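Local coordinates for lactate racemase apoprotein (Thermoanaerobacterium thermosaccharolyticum, PDB 2YJG) that interconverts the D- and L-isomers of lactate once fitted with a nickel pincer cofactor, which this apoprotein lacks, at residues Leu85-Ile90 / Ala97-Leu102; Lys64-Ile69 / Lys92-Ala97; Ala277-Thr282 / Glu397-Ala402; Gly311-Ala316 / Ala364-Asn369. One frame throughout, in Å; residues are numbered along the deposited sequence.

In the fold
Following the chain, the first of the contact elements is strand 66-71, then come helix 79-91, the turn after it and strand 99-104. Contact 2 joins the start of that strand to the turn, closing a loop of 22 residues; contact 1 folds the helix back on strand 99-104. The two cross along the chain, share Ala97 and have centres about 5 Å apart; both lie in one beta-alpha-beta unit of the N-terminal family region. Contact 3, in the C-terminal region about 51 Å from contact 1, centre to centre, brings helix 395-405 to strand 279-283. Contact 4, strand 311-316 with helix 357-369, falls wholly between the two halves of contact 3 and uses the neighbouring strand of the same parallel sheet.

Contact 1: Leu85-Ile90 / Ala97-Leu102; sequences LLLDEI and ANVKIL
Leu87 and Val99 make the closest apolar approach, Leu87 CD2 lying 3.6 Å from Val99 CG1. The two side chains cross obliquely. Leu87 has CG beside its backbone N (chi1 -67°), which carries the branch toward the strand although its CB does not point there. Its other methyl meets a second strand residue more loosely, Leu87 CD1 to Ile101 CD1 being 4.3 Å.

One turn on, Ile90 works with its short branch. Ile90 CG2 sits 3.9 Å from Val99 CG2, the two side chains reaching tip to tip, and the same Ile90 CG2 lies 4.1 Å from Ala97 CB. Val99 thus offers one methyl to each helix residue.

As for backbone geometry, the axes of helix 85-90 and strand 99-102 run at 153°, close to antiparallel, and come within 10.9 Å. This is the return leg of a beta-alpha-beta unit, in which strand 66-71 shares the layer: Ile68 touches Leu87, Ile90 and Val99.

All five touching residues are buried and every cross-contact joins carbon to carbon. Glu89, off this interface, pairs with Arg55; the helix is therefore held to strand 99-104 by shape and by exclusion of water.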
loop_
_atom_site.group_PDB
_atom_site.type_symbol
_atom_site.label_atom_id
_atom_site.label_comp_id
_atom_site.label_asym_id
_atom_site.label_seq_id
_atom_site.Cartn_x
_atom_site.Cartn_y
_atom_site.Cartn_z
ATOM N N LEU A 85 -5.301 -3.914 17.367
ATOM C CA LEU A 85 -5.854 -3.980 18.730
ATOM C C LEU A 85 -6.207 -2.596 19.208
ATOM O O LEU A 85 -7.223 -2.400 19.867
ATOM C CB LEU A 85 -4.864 -4.656 19.674
ATOM C CG LEU A 85 -4.608 -6.138 19.428
ATOM C CD1 LEU A 85 -3.406 -6.588 20.239
ATOM C CD2 LEU A 85 -5.851 -6.914 19.733
ATOM N N LEU A 86 -5.423 -1.592 18.804
ATOM C CA LEU A 86 -5.839 -0.210 19.110
ATOM C C LEU A 86 -7.111 0.227 18.362
ATOM O O LEU A 86 -8.016 0.874 18.936
ATOM C CB LEU A 86 -4.703 0.753 18.744
ATOM C CG LEU A 86 -3.532 0.910 19.711
ATOM C CD1 LEU A 86 -2.376 1.608 18.960
ATOM C CD2 LEU A 86 -3.923 1.746 20.944
ATOM N N LEU A 87 -7.169 -0.121 17.079
ATOM C CA LEU A 87 -8.341 0.202 16.242
ATOM C C LEU A 87 -9.596 -0.508 16.738
ATOM O O LEU A 87 -10.677 0.058 16.736
ATOM C CB LEU A 87 -8.052 -0.200 14.799
ATOM C CG LEU A 87 -6.957 0.600 14.099
ATOM C CD1 LEU A 87 -6.392 -0.143 12.862
ATOM C CD2 LEU A 87 -7.456 1.972 13.737
ATOM N N ASP A 88 -9.462 -1.757 17.136
ATOM C CA ASP A 88 -10.609 -2.494 17.684
ATOM C C ASP A 88 -11.085 -1.834 18.975
ATOM O O ASP A 88 -12.287 -1.615 19.159
ATOM C CB ASP A 88 -10.277 -3.968 17.906
ATOM C CG ASP A 88 -11.505 -4.811 18.207
ATOM O OD1 ASP A 88 -12.353 -4.938 17.313
ATOM O OD2 ASP A 88 -11.620 -5.352 19.329
ATOM N N GLU A 89 -10.147 -1.512 19.866
ATOM C CA GLU A 89 -10.456 -0.815 21.130
ATOM C C GLU A 89 -11.171 0.529 20.908
ATOM O O GLU A 89 -12.178 0.813 21.532
ATOM C CB GLU A 89 -9.144 -0.595 21.919
ATOM C CG GLU A 89 -9.261 0.193 23.228
ATOM C CD GLU A 89 -9.993 -0.579 24.354
ATOM O OE1 GLU A 89 -10.254 -1.794 24.195
ATOM O OE2 GLU A 89 -10.248 0.040 25.399
ATOM N N ILE A 90 -10.613 1.365 20.037
ATOM C CA ILE A 90 -11.270 2.574 19.576
ATOM C C ILE A 90 -12.723 2.341 19.093
ATOM O O ILE A 90 -13.563 3.196 19.345
ATOM C CB ILE A 90 -10.452 3.250 18.461
ATOM C CG1 ILE A 90 -9.195 3.927 19.068
ATOM C CG2 ILE A 90 -11.279 4.294 17.703
ATOM C CD1 ILE A 90 -8.010 4.243 18.083
ATOM N N ALA A 97 -16.141 5.393 13.977
ATOM C CA ALA A 97 -15.068 6.360 14.168
ATOM C C ALA A 97 -14.214 6.539 12.941
ATOM O O ALA A 97 -13.844 5.579 12.261
ATOM C CB ALA A 97 -14.157 5.966 15.358
ATOM N N ASN A 98 -13.940 7.796 12.650
ATOM C CA ASN A 98 -12.901 8.114 11.724
ATOM C C ASN A 98 -11.586 8.037 12.453
ATOM O O ASN A 98 -11.377 8.736 13.473
ATOM C CB ASN A 98 -13.072 9.494 11.161
ATOM C CG ASN A 98 -14.317 9.631 10.395
ATOM O OD1 ASN A 98 -15.189 10.428 10.763
ATOM N ND2 ASN A 98 -14.468 8.800 9.365
ATOM N N VAL A 99 -10.683 7.252 11.900
ATOM C CA VAL A 99 -9.380 7.048 12.527
ATOM C C VAL A 99 -8.297 7.206 11.481
ATOM O O VAL A 99 -8.244 6.426 10.541
ATOM C CB VAL A 99 -9.234 5.696 13.182
ATOM C CG1 VAL A 99 -7.847 5.591 13.969
ATOM C CG2 VAL A 99 -10.305 5.456 14.118
ATOM N N LYS A 100 -7.441 8.203 11.654
ATOM C CA LYS A 100 -6.291 8.437 10.808
ATOM C C LYS A 100 -5.018 7.967 11.496
ATOM O O LYS A 100 -4.830 8.217 12.670
ATOM C CB LYS A 100 -6.168 9.916 10.436
ATOM C CG LYS A 100 -7.034 10.237 9.237
ATOM C CD LYS A 100 -6.890 11.589 8.715
ATOM C CE LYS A 100 -8.171 11.941 7.935
ATOM N NZ LYS A 100 -7.870 13.083 7.092
ATOM N N ILE A 101 -4.147 7.293 10.769
ATOM C CA ILE A 101 -2.921 6.800 11.349
ATOM C C ILE A 101 -1.840 7.670 10.756
ATOM O O ILE A 101 -1.588 7.612 9.572
ATOM C CB ILE A 101 -2.757 5.285 11.071
ATOM C CG1 ILE A 101 -3.936 4.518 11.693
ATOM C CG2 ILE A 101 -1.510 4.742 11.682
ATOM C CD1 ILE A 101 -4.096 3.099 11.188
ATOM N N LEU A 102 -1.194 8.440 11.601
ATOM C CA LEU A 102 -0.192 9.429 11.197
ATOM C C LEU A 102 1.166 8.853 11.524
ATOM O O LEU A 102 1.441 8.592 12.691
ATOM C CB LEU A 102 -0.391 10.698 12.027
ATOM C CG LEU A 102 0.560 11.890 11.784
ATOM C CD1 LEU A 102 0.748 12.260 10.258
ATOM C CD2 LEU A 102 0.129 13.037 12.621
#

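Contact 2: Lys64-Ile69 / Lys92-Ala97; sequences KNIVII and KKNKSA
Asn94 and Ala97, the two ends of a tight turn, are where segment 92-97 meets Ile66 at the start of strand 66-71. The chain arrives from helix 79-91 by way of Lys92 and Lys93; the latter turns its amine to a salt bridge with Asp58.

Asn94 points its CB at the strand, and Ile66 CD1 comes to 4.4 Å from Asn94 ND2, a loose touch of methyl and amide. The amide's hydrogen bonds are made to other residues: ND2 gives them to the backbone oxygens of Ala60 and Lys63, so the turn is tied to the loop leading into the strand.

From Asn94 to Ala97 the backbone forms a type I beta turn, with Ala97 N bonded to Asn94 O at 3.1 Å. Lys95 and Ser96 occupy its corners. Ser96 faces the dimer partner, its OG hydrogen-bonded to Asn65 ND2 of the second subunit.

Ala97 closes the turn and makes the main contact, its CB standing 4.0 Å from Ile66 CD1. Ile66 reaches it with its long branch: CG1 lies beside the backbone N (chi1 -53°) and CD1 is anti to CA (chi2 176°), an extended branch whose terminal methyl meets both Asn94 and Ala97.

The turn is the helix-to-strand connection of the beta-alpha-beta unit 66-71, 79-91, 99-104, and Ile66 also touches Ile90 of its helix. Two carbonyl acceptors hold the Asn94 amide, while the contact with the strand itself is mainly apolar, the Ile66 methyl packing against Ala97 CB.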
loop_
_atom_site.group_PDB
_atom_site.type_symbol
_atom_site.label_atom_id
_atom_site.label_comp_id
_atom_site.label_asym_id
_atom_site.label_seq_id
_atom_site.Cartn_x
_atom_site.Cartn_y
_atom_site.Cartn_z
ATOM N N LYS A 64 -15.263 12.181 16.633
ATOM C CA LYS A 64 -15.425 12.002 15.168
ATOM C C LYS A 64 -14.177 12.190 14.330
ATOM O O LYS A 64 -14.245 12.245 13.099
ATOM C CB LYS A 64 -16.534 12.947 14.654
ATOM C CG LYS A 64 -16.153 14.396 14.542
ATOM C CD LYS A 64 -17.407 15.298 14.408
ATOM C CE LYS A 64 -17.029 16.754 14.345
ATOM N NZ LYS A 64 -18.264 17.566 14.361
ATOM N N ASN A 65 -13.021 12.376 14.953
ATOM C CA ASN A 65 -11.809 12.584 14.182
ATOM C C ASN A 65 -10.713 12.168 15.113
ATOM O O ASN A 65 -10.194 12.991 15.855
ATOM C CB ASN A 65 -11.690 14.071 13.747
ATOM C CG ASN A 65 -10.411 14.394 12.923
ATOM O OD1 ASN A 65 -9.789 13.543 12.255
ATOM N ND2 ASN A 65 -10.044 15.679 12.945
ATOM N N ILE A 66 -10.391 10.891 15.082
ATOM C CA ILE A 66 -9.300 10.308 15.873
ATOM C C ILE A 66 -8.016 10.138 15.066
ATOM O O ILE A 66 -8.054 9.793 13.894
ATOM C CB ILE A 66 -9.738 8.968 16.451
ATOM C CG1 ILE A 66 -11.055 9.173 17.204
ATOM C CG2 ILE A 66 -8.672 8.375 17.371
ATOM C CD1 ILE A 66 -11.663 7.928 17.739
ATOM N N VAL A 67 -6.879 10.447 15.693
ATOM C CA VAL A 67 -5.583 10.291 15.044
ATOM C C VAL A 67 -4.768 9.374 15.969
ATOM O O VAL A 67 -4.720 9.608 17.172
ATOM C CB VAL A 67 -4.852 11.646 14.791
ATOM C CG1 VAL A 67 -3.376 11.421 14.322
ATOM C CG2 VAL A 67 -5.697 12.554 13.778
ATOM N N ILE A 68 -4.220 8.304 15.407
ATOM C CA ILE A 68 -3.210 7.499 16.103
ATOM C C ILE A 68 -1.849 7.777 15.472
ATOM O O ILE A 68 -1.680 7.535 14.255
ATOM C CB ILE A 68 -3.405 6.036 15.902
ATOM C CG1 ILE A 68 -4.819 5.586 16.330
ATOM C CG2 ILE A 68 -2.344 5.206 16.677
ATOM C CD1 ILE A 68 -5.152 4.135 15.905
ATOM N N ILE A 69 -0.882 8.186 16.295
ATOM C CA ILE A 69 0.474 8.407 15.806
ATOM C C ILE A 69 1.200 7.077 15.940
ATOM O O ILE A 69 1.102 6.409 16.994
ATOM C CB ILE A 69 1.245 9.470 16.572
ATOM C CG1 ILE A 69 0.538 10.845 16.489
ATOM C CG2 ILE A 69 2.637 9.611 15.946
ATOM C CD1 ILE A 69 1.135 11.950 17.409
ATOM N N LYS A 92 -14.821 -0.102 19.821
ATOM C CA LYS A 92 -15.691 -0.860 20.715
ATOM C C LYS A 92 -16.951 -0.070 21.090
ATOM O O LYS A 92 -18.064 -0.633 21.153
ATOM C CB LYS A 92 -14.919 -1.319 21.942
ATOM C CG LYS A 92 -14.143 -2.591 21.737
ATOM C CD LYS A 92 -13.531 -3.022 23.062
ATOM C CE LYS A 92 -12.422 -4.086 22.888
ATOM N NZ LYS A 92 -12.943 -5.487 22.816
ATOM N N LYS A 93 -16.810 1.221 21.327
ATOM C CA LYS A 93 -17.973 2.018 21.654
ATOM C C LYS A 93 -18.191 3.133 20.620
ATOM O O LYS A 93 -18.920 4.068 20.871
ATOM C CB LYS A 93 -17.890 2.513 23.111
ATOM C CG LYS A 93 -17.914 1.411 24.145
ATOM C CD LYS A 93 -17.803 1.993 25.604
ATOM C CE LYS A 93 -18.237 0.991 26.699
ATOM N NZ LYS A 93 -17.969 1.575 28.058
ATOM N N ASN A 94 -17.609 2.965 19.413
ATOM C CA ASN A 94 -17.632 3.957 18.340
ATOM C C ASN A 94 -17.343 3.266 16.976
ATOM O O ASN A 94 -16.250 3.428 16.360
ATOM C CB ASN A 94 -16.625 5.065 18.670
ATOM C CG ASN A 94 -16.761 6.263 17.806
ATOM O OD1 ASN A 94 -17.542 6.270 16.857
ATOM N ND2 ASN A 94 -15.991 7.303 18.110
ATOM N N LYS A 95 -18.316 2.484 16.486
ATOM C CA LYS A 95 -18.014 1.585 15.401
ATOM C C LYS A 95 -17.642 2.358 14.145
ATOM O O LYS A 95 -16.847 1.864 13.365
ATOM C CB LYS A 95 -19.153 0.608 15.068
ATOM C CG LYS A 95 -19.396 -0.451 16.155
ATOM C CD LYS A 95 -18.303 -1.477 16.270
ATOM C CE LYS A 95 -18.460 -2.282 17.570
ATOM N NZ LYS A 95 -17.741 -3.554 17.395
ATOM N N SER A 96 -18.197 3.562 13.992
ATOM C CA SER A 96 -18.024 4.383 12.790
ATOM C C SER A 96 -16.995 5.496 12.959
ATOM O O SER A 96 -16.955 6.427 12.171
ATOM C CB SER A 96 -19.394 5.009 12.411
ATOM O OG SER A 96 -20.339 3.969 12.211
ATOM N N ALA A 97 -16.141 5.393 13.977
ATOM C CA ALA A 97 -15.068 6.360 14.168
ATOM C C ALA A 97 -14.214 6.539 12.941
ATOM O O ALA A 97 -13.844 5.579 12.261
ATOM C CB ALA A 97 -14.157 5.966 15.358
#

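Contact 3: Ala277-Thr282 / Glu397-Ala402; sequences ADIVIT and EALKIA
Ile279 meets both Leu399 and Ala402 through a single methyl, and these apolar touches make up the contact. Ile279 CD1 lies 3.8 Å from Ala402 CB and 4.0 Å from Leu399 CD1. Slightly farther back along the same branch, Ile279 CG1 is 4.1 Å from Ala402 CB, so the alanine methyl rests against the end of the isoleucine chain and not against its CD1 alone. The small Ala402 is consistent with the close approach of helix and strand here, the CA atoms of Ile279 and Ala402 being 7.1 Å apart.

Leu399 approaches differently. Its CG is anti to the backbone N (chi1 -166°), and the side chain crosses that of Ile279 at about a right angle, presenting CD1 to it. The CB of Leu399 does not itself point at the strand; the far part of the residue bends over to reach it.

Among the backbone bonds, Ala402 N is bonded to Ala398 O at 2.9 Å, as in a regular helix. The three-residue step from Leu399 puts Ala402 CB toward the strand and leaves Leu399 near enough for CD1 to reach it. On the strand, Ile279 is bonded through its backbone to Asn413, while Val280 pairs with Val312 on the other flank.

The neighbouring strands continue the apolar layer: Leu399 also touches Ile412, Ala402 touches Val312 and Ile373, and Ile279 touches Ile314. Helix 395-405 covers one face of the parallel sheet while helix 357-369 packs on the other, as in a three-layer, Rossmann-like alpha/beta fold.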
loop_
_atom_site.group_PDB
_atom_site.type_symbol
_atom_site.label_atom_id
_atom_site.label_comp_id
_atom_site.label_asym_id
_atom_site.label_seq_id
_atom_site.Cartn_x
_atom_site.Cartn_y
_atom_site.Cartn_z
ATOM N N ALA A 277 36.771 0.986 35.063
ATOM C CA ALA A 277 37.970 0.247 34.739
ATOM C C ALA A 277 38.795 1.034 33.759
ATOM O O ALA A 277 38.324 1.968 33.083
ATOM C CB ALA A 277 37.628 -1.100 34.128
ATOM N N ASP A 278 40.052 0.650 33.670
ATOM C CA ASP A 278 40.954 1.278 32.738
ATOM C C ASP A 278 40.675 0.986 31.287
ATOM O O ASP A 278 41.063 1.808 30.431
ATOM C CB ASP A 278 42.372 0.837 33.018
ATOM C CG ASP A 278 43.003 1.679 34.019
ATOM O OD1 ASP A 278 43.384 2.818 33.653
ATOM O OD2 ASP A 278 43.130 1.204 35.168
ATOM N N ILE A 279 40.083 -0.194 31.032
ATOM C CA ILE A 279 39.697 -0.678 29.679
ATOM C C ILE A 279 38.260 -1.207 29.728
ATOM O O ILE A 279 37.867 -1.915 30.660
ATOM C CB ILE A 279 40.654 -1.773 29.139
ATOM C CG1 ILE A 279 42.094 -1.281 29.074
ATOM C CG2 ILE A 279 40.295 -2.220 27.746
ATOM C CD1 ILE A 279 43.141 -2.466 28.735
ATOM N N VAL A 280 37.475 -0.834 28.726
ATOM C CA VAL A 280 36.175 -1.384 28.531
ATOM C C VAL A 280 36.149 -2.003 27.134
ATOM O O VAL A 280 36.673 -1.393 26.183
ATOM C CB VAL A 280 35.112 -0.275 28.584
ATOM C CG1 VAL A 280 33.790 -0.849 28.334
ATOM C CG2 VAL A 280 35.157 0.541 29.912
ATOM N N ILE A 281 35.536 -3.181 26.991
ATOM C CA ILE A 281 35.211 -3.801 25.701
ATOM C C ILE A 281 33.730 -3.848 25.538
ATOM O O ILE A 281 33.006 -4.339 26.418
ATOM C CB ILE A 281 35.735 -5.252 25.564
ATOM C CG1 ILE A 281 37.255 -5.222 25.601
ATOM C CG2 ILE A 281 35.126 -5.894 24.318
ATOM C CD1 ILE A 281 37.935 -6.638 25.572
ATOM N N THR A 282 33.239 -3.270 24.451
ATOM C CA THR A 282 31.796 -3.315 24.190
ATOM C C THR A 282 31.500 -3.422 22.666
ATOM O O THR A 282 32.425 -3.658 21.862
ATOM C CB THR A 282 31.105 -2.113 24.837
ATOM O OG1 THR A 282 29.696 -2.321 24.887
ATOM C CG2 THR A 282 31.483 -0.780 24.090
ATOM N N GLU A 397 44.035 -7.601 18.745
ATOM C CA GLU A 397 44.827 -6.446 18.432
ATOM C C GLU A 397 44.345 -5.221 19.197
ATOM O O GLU A 397 45.140 -4.450 19.647
ATOM C CB GLU A 397 44.767 -6.145 16.953
ATOM C CG GLU A 397 45.643 -4.996 16.574
ATOM C CD GLU A 397 45.673 -4.705 15.070
ATOM O OE1 GLU A 397 44.608 -4.607 14.435
ATOM O OE2 GLU A 397 46.787 -4.547 14.520
ATOM N N ALA A 398 43.030 -5.065 19.344
ATOM C CA ALA A 398 42.495 -3.914 20.034
ATOM C C ALA A 398 43.024 -3.918 21.471
ATOM O O ALA A 398 43.509 -2.883 21.997
ATOM C CB ALA A 398 40.964 -3.896 19.961
ATOM N N LEU A 399 42.987 -5.089 22.095
ATOM C CA LEU A 399 43.477 -5.217 23.487
ATOM C C LEU A 399 44.964 -4.928 23.614
ATOM O O LEU A 399 45.380 -4.268 24.572
ATOM C CB LEU A 399 43.136 -6.589 24.066
ATOM C CG LEU A 399 43.294 -6.726 25.580
ATOM C CD1 LEU A 399 42.500 -5.607 26.326
ATOM C CD2 LEU A 399 42.798 -8.116 26.024
ATOM N N LYS A 400 45.764 -5.408 22.659
ATOM C CA LYS A 400 47.222 -5.096 22.660
ATOM C C LYS A 400 47.459 -3.572 22.560
ATOM O O LYS A 400 48.339 -3.005 23.252
ATOM C CB LYS A 400 47.968 -5.839 21.543
ATOM C CG LYS A 400 49.173 -5.086 20.894
ATOM C CD LYS A 400 48.772 -4.143 19.694
ATOM C CE LYS A 400 49.851 -4.059 18.565
ATOM N NZ LYS A 400 50.908 -2.965 18.708
ATOM N N ILE A 401 46.654 -2.894 21.731
ATOM C CA ILE A 401 46.831 -1.434 21.574
ATOM C C ILE A 401 46.473 -0.780 22.922
ATOM O O ILE A 401 47.248 -0.002 23.445
ATOM C CB ILE A 401 46.007 -0.832 20.389
ATOM C CG1 ILE A 401 46.476 -1.346 19.002
ATOM C CG2 ILE A 401 46.097 0.665 20.360
ATOM C CD1 ILE A 401 47.907 -0.798 18.557
ATOM N N ALA A 402 45.342 -1.186 23.521
ATOM C CA ALA A 402 44.855 -0.591 24.766
ATOM C C ALA A 402 45.913 -0.772 25.813
ATOM O O ALA A 402 46.266 0.167 26.487
ATOM C CB ALA A 402 43.583 -1.214 25.210
#

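Contact 4: Gly311-Ala316 / Ala364-Asn369; sequences GVIIIA and ARILIN
Gly311 opens strand 311-316 close to Asn369, Gly311 N lying 4.1 Å from Asn369 O. That separation is contact without a hydrogen bond. The backbone of Gly311 pairs instead with Lys371, at the start of the adjoining parallel strand 371-375. Helix 357-369 leads into that strand, so the contact lies in a beta-alpha-beta type connection of the C-terminal sheet.

Val312 turns its CB away from this helix and packs against Ile405 of helix 395-405; it and Ile313 thus face opposite sides of the sheet.

Ile313 points at helix 357-369 and carries the side-chain contact: Ile313 CD1 reaches Ile366 CG2 at 3.7 Å. With CG1 beside its backbone N (chi1 -65°), the long branch projects from the strand to the short branch of Ile366. The side chains cross at about a right angle, and only these two methyls come within packing distance. Ile366 also touches Val372 of the next strand and Met300, Thr301 and Glu304 of helix 293-305.

The side chain of Lys298, which by similarity binds substrate, lies about 8 Å from that of Ile366.

With 96 Å² buried in total, the segments join by a narrow apolar bridge, and Ile366 relies on its other neighbours to complete its buried surroundings.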
loop_
_atom_site.group_PDB
_atom_site.type_symbol
_atom_site.label_atom_id
_atom_site.label_comp_id
_atom_site.label_asym_id
_atom_site.label_seq_id
_atom_site.Cartn_x
_atom_site.Cartn_y
_atom_site.Cartn_z
ATOM N N GLY A 311 41.016 6.325 30.214
ATOM C CA GLY A 311 41.036 4.933 29.891
ATOM C C GLY A 311 40.732 4.732 28.423
ATOM O O GLY A 311 40.543 5.706 27.689
ATOM N N VAL A 312 40.667 3.462 28.024
ATOM C CA VAL A 312 40.473 3.052 26.644
ATOM C C VAL A 312 39.169 2.293 26.508
ATOM O O VAL A 312 38.879 1.387 27.287
ATOM C CB VAL A 312 41.660 2.210 26.179
ATOM C CG1 VAL A 312 41.530 1.829 24.683
ATOM C CG2 VAL A 312 42.975 2.990 26.421
ATOM N N ILE A 313 38.335 2.734 25.569
ATOM C CA ILE A 313 37.126 2.041 25.236
ATOM C C ILE A 313 37.365 1.325 23.897
ATOM O O ILE A 313 37.721 1.991 22.873
ATOM C CB ILE A 313 35.955 3.040 25.095
ATOM C CG1 ILE A 313 35.640 3.707 26.445
ATOM C CG2 ILE A 313 34.695 2.378 24.486
ATOM C CD1 ILE A 313 34.937 5.182 26.240
ATOM N N ILE A 314 37.204 0.003 23.901
ATOM C CA ILE A 314 37.188 -0.851 22.664
ATOM C C ILE A 314 35.751 -1.164 22.309
ATOM O O ILE A 314 34.968 -1.665 23.131
ATOM C CB ILE A 314 37.938 -2.191 22.820
ATOM C CG1 ILE A 314 39.374 -1.962 23.247
ATOM C CG2 ILE A 314 37.849 -2.992 21.531
ATOM C CD1 ILE A 314 40.109 -3.191 23.885
ATOM N N ILE A 315 35.379 -0.834 21.085
ATOM C CA ILE A 315 34.038 -1.063 20.613
ATOM C C ILE A 315 34.074 -1.877 19.300
ATOM O O ILE A 315 34.739 -1.489 18.343
ATOM C CB ILE A 315 33.205 0.257 20.414
ATOM C CG1 ILE A 315 31.795 -0.168 20.078
ATOM C CG2 ILE A 315 33.754 1.151 19.343
ATOM C CD1 ILE A 315 30.663 0.761 20.297
ATOM N N ALA A 316 33.324 -2.978 19.267
ATOM C CA ALA A 316 33.194 -3.745 18.071
ATOM C C ALA A 316 31.919 -3.325 17.410
ATOM O O ALA A 316 30.869 -3.453 17.993
ATOM C CB ALA A 316 33.194 -5.251 18.357
ATOM N N ALA A 364 32.827 13.714 20.540
ATOM C CA ALA A 364 33.872 14.575 21.053
ATOM C C ALA A 364 33.957 14.555 22.598
ATOM O O ALA A 364 35.024 14.497 23.142
ATOM C CB ALA A 364 33.790 16.078 20.468
ATOM N N ARG A 365 32.835 14.586 23.290
ATOM C CA ARG A 365 32.817 14.500 24.770
ATOM C C ARG A 365 33.605 13.238 25.189
ATOM O O ARG A 365 34.491 13.292 26.054
ATOM C CB ARG A 365 31.383 14.454 25.300
ATOM C CG ARG A 365 31.311 14.349 26.763
ATOM C CD ARG A 365 29.925 14.187 27.231
ATOM N NE ARG A 365 29.466 12.793 27.044
ATOM C CZ ARG A 365 28.231 12.424 26.754
ATOM N NH1 ARG A 365 27.254 13.312 26.522
ATOM N NH2 ARG A 365 27.975 11.139 26.596
ATOM N N ILE A 366 33.336 12.103 24.522
ATOM C CA ILE A 366 34.046 10.851 24.857
ATOM C C ILE A 366 35.522 10.936 24.620
ATOM O O ILE A 366 36.279 10.678 25.496
ATOM C CB ILE A 366 33.440 9.661 24.105
ATOM C CG1 ILE A 366 32.016 9.553 24.536
ATOM C CG2 ILE A 366 34.156 8.302 24.445
ATOM C CD1 ILE A 366 31.218 8.557 23.683
ATOM N N LEU A 367 35.924 11.373 23.443
ATOM C CA LEU A 367 37.277 11.371 23.024
ATOM C C LEU A 367 38.154 12.408 23.715
ATOM O O LEU A 367 39.396 12.375 23.587
ATOM C CB LEU A 367 37.310 11.547 21.493
ATOM C CG LEU A 367 36.639 10.534 20.581
ATOM C CD1 LEU A 367 36.790 10.924 19.070
ATOM C CD2 LEU A 367 37.265 9.177 20.820
ATOM N N ILE A 368 37.544 13.384 24.384
ATOM C CA ILE A 368 38.322 14.354 25.147
ATOM C C ILE A 368 38.879 13.716 26.396
ATOM O O ILE A 368 39.971 14.084 26.771
ATOM C CB ILE A 368 37.504 15.606 25.553
ATOM C CG1 ILE A 368 37.197 16.448 24.301
ATOM C CG2 ILE A 368 38.297 16.490 26.578
ATOM C CD1 ILE A 368 36.091 17.418 24.562
ATOM N N ASN A 369 38.162 12.733 26.975
ATOM C CA ASN A 369 38.532 12.057 28.233
ATOM C C ASN A 369 39.023 10.590 28.068
ATOM O O ASN A 369 39.429 9.972 29.076
ATOM C CB ASN A 369 37.320 11.977 29.164
ATOM C CG ASN A 369 36.993 13.249 29.852
ATOM O OD1 ASN A 369 37.681 14.263 29.734
ATOM N ND2 ASN A 369 35.853 13.222 30.577
#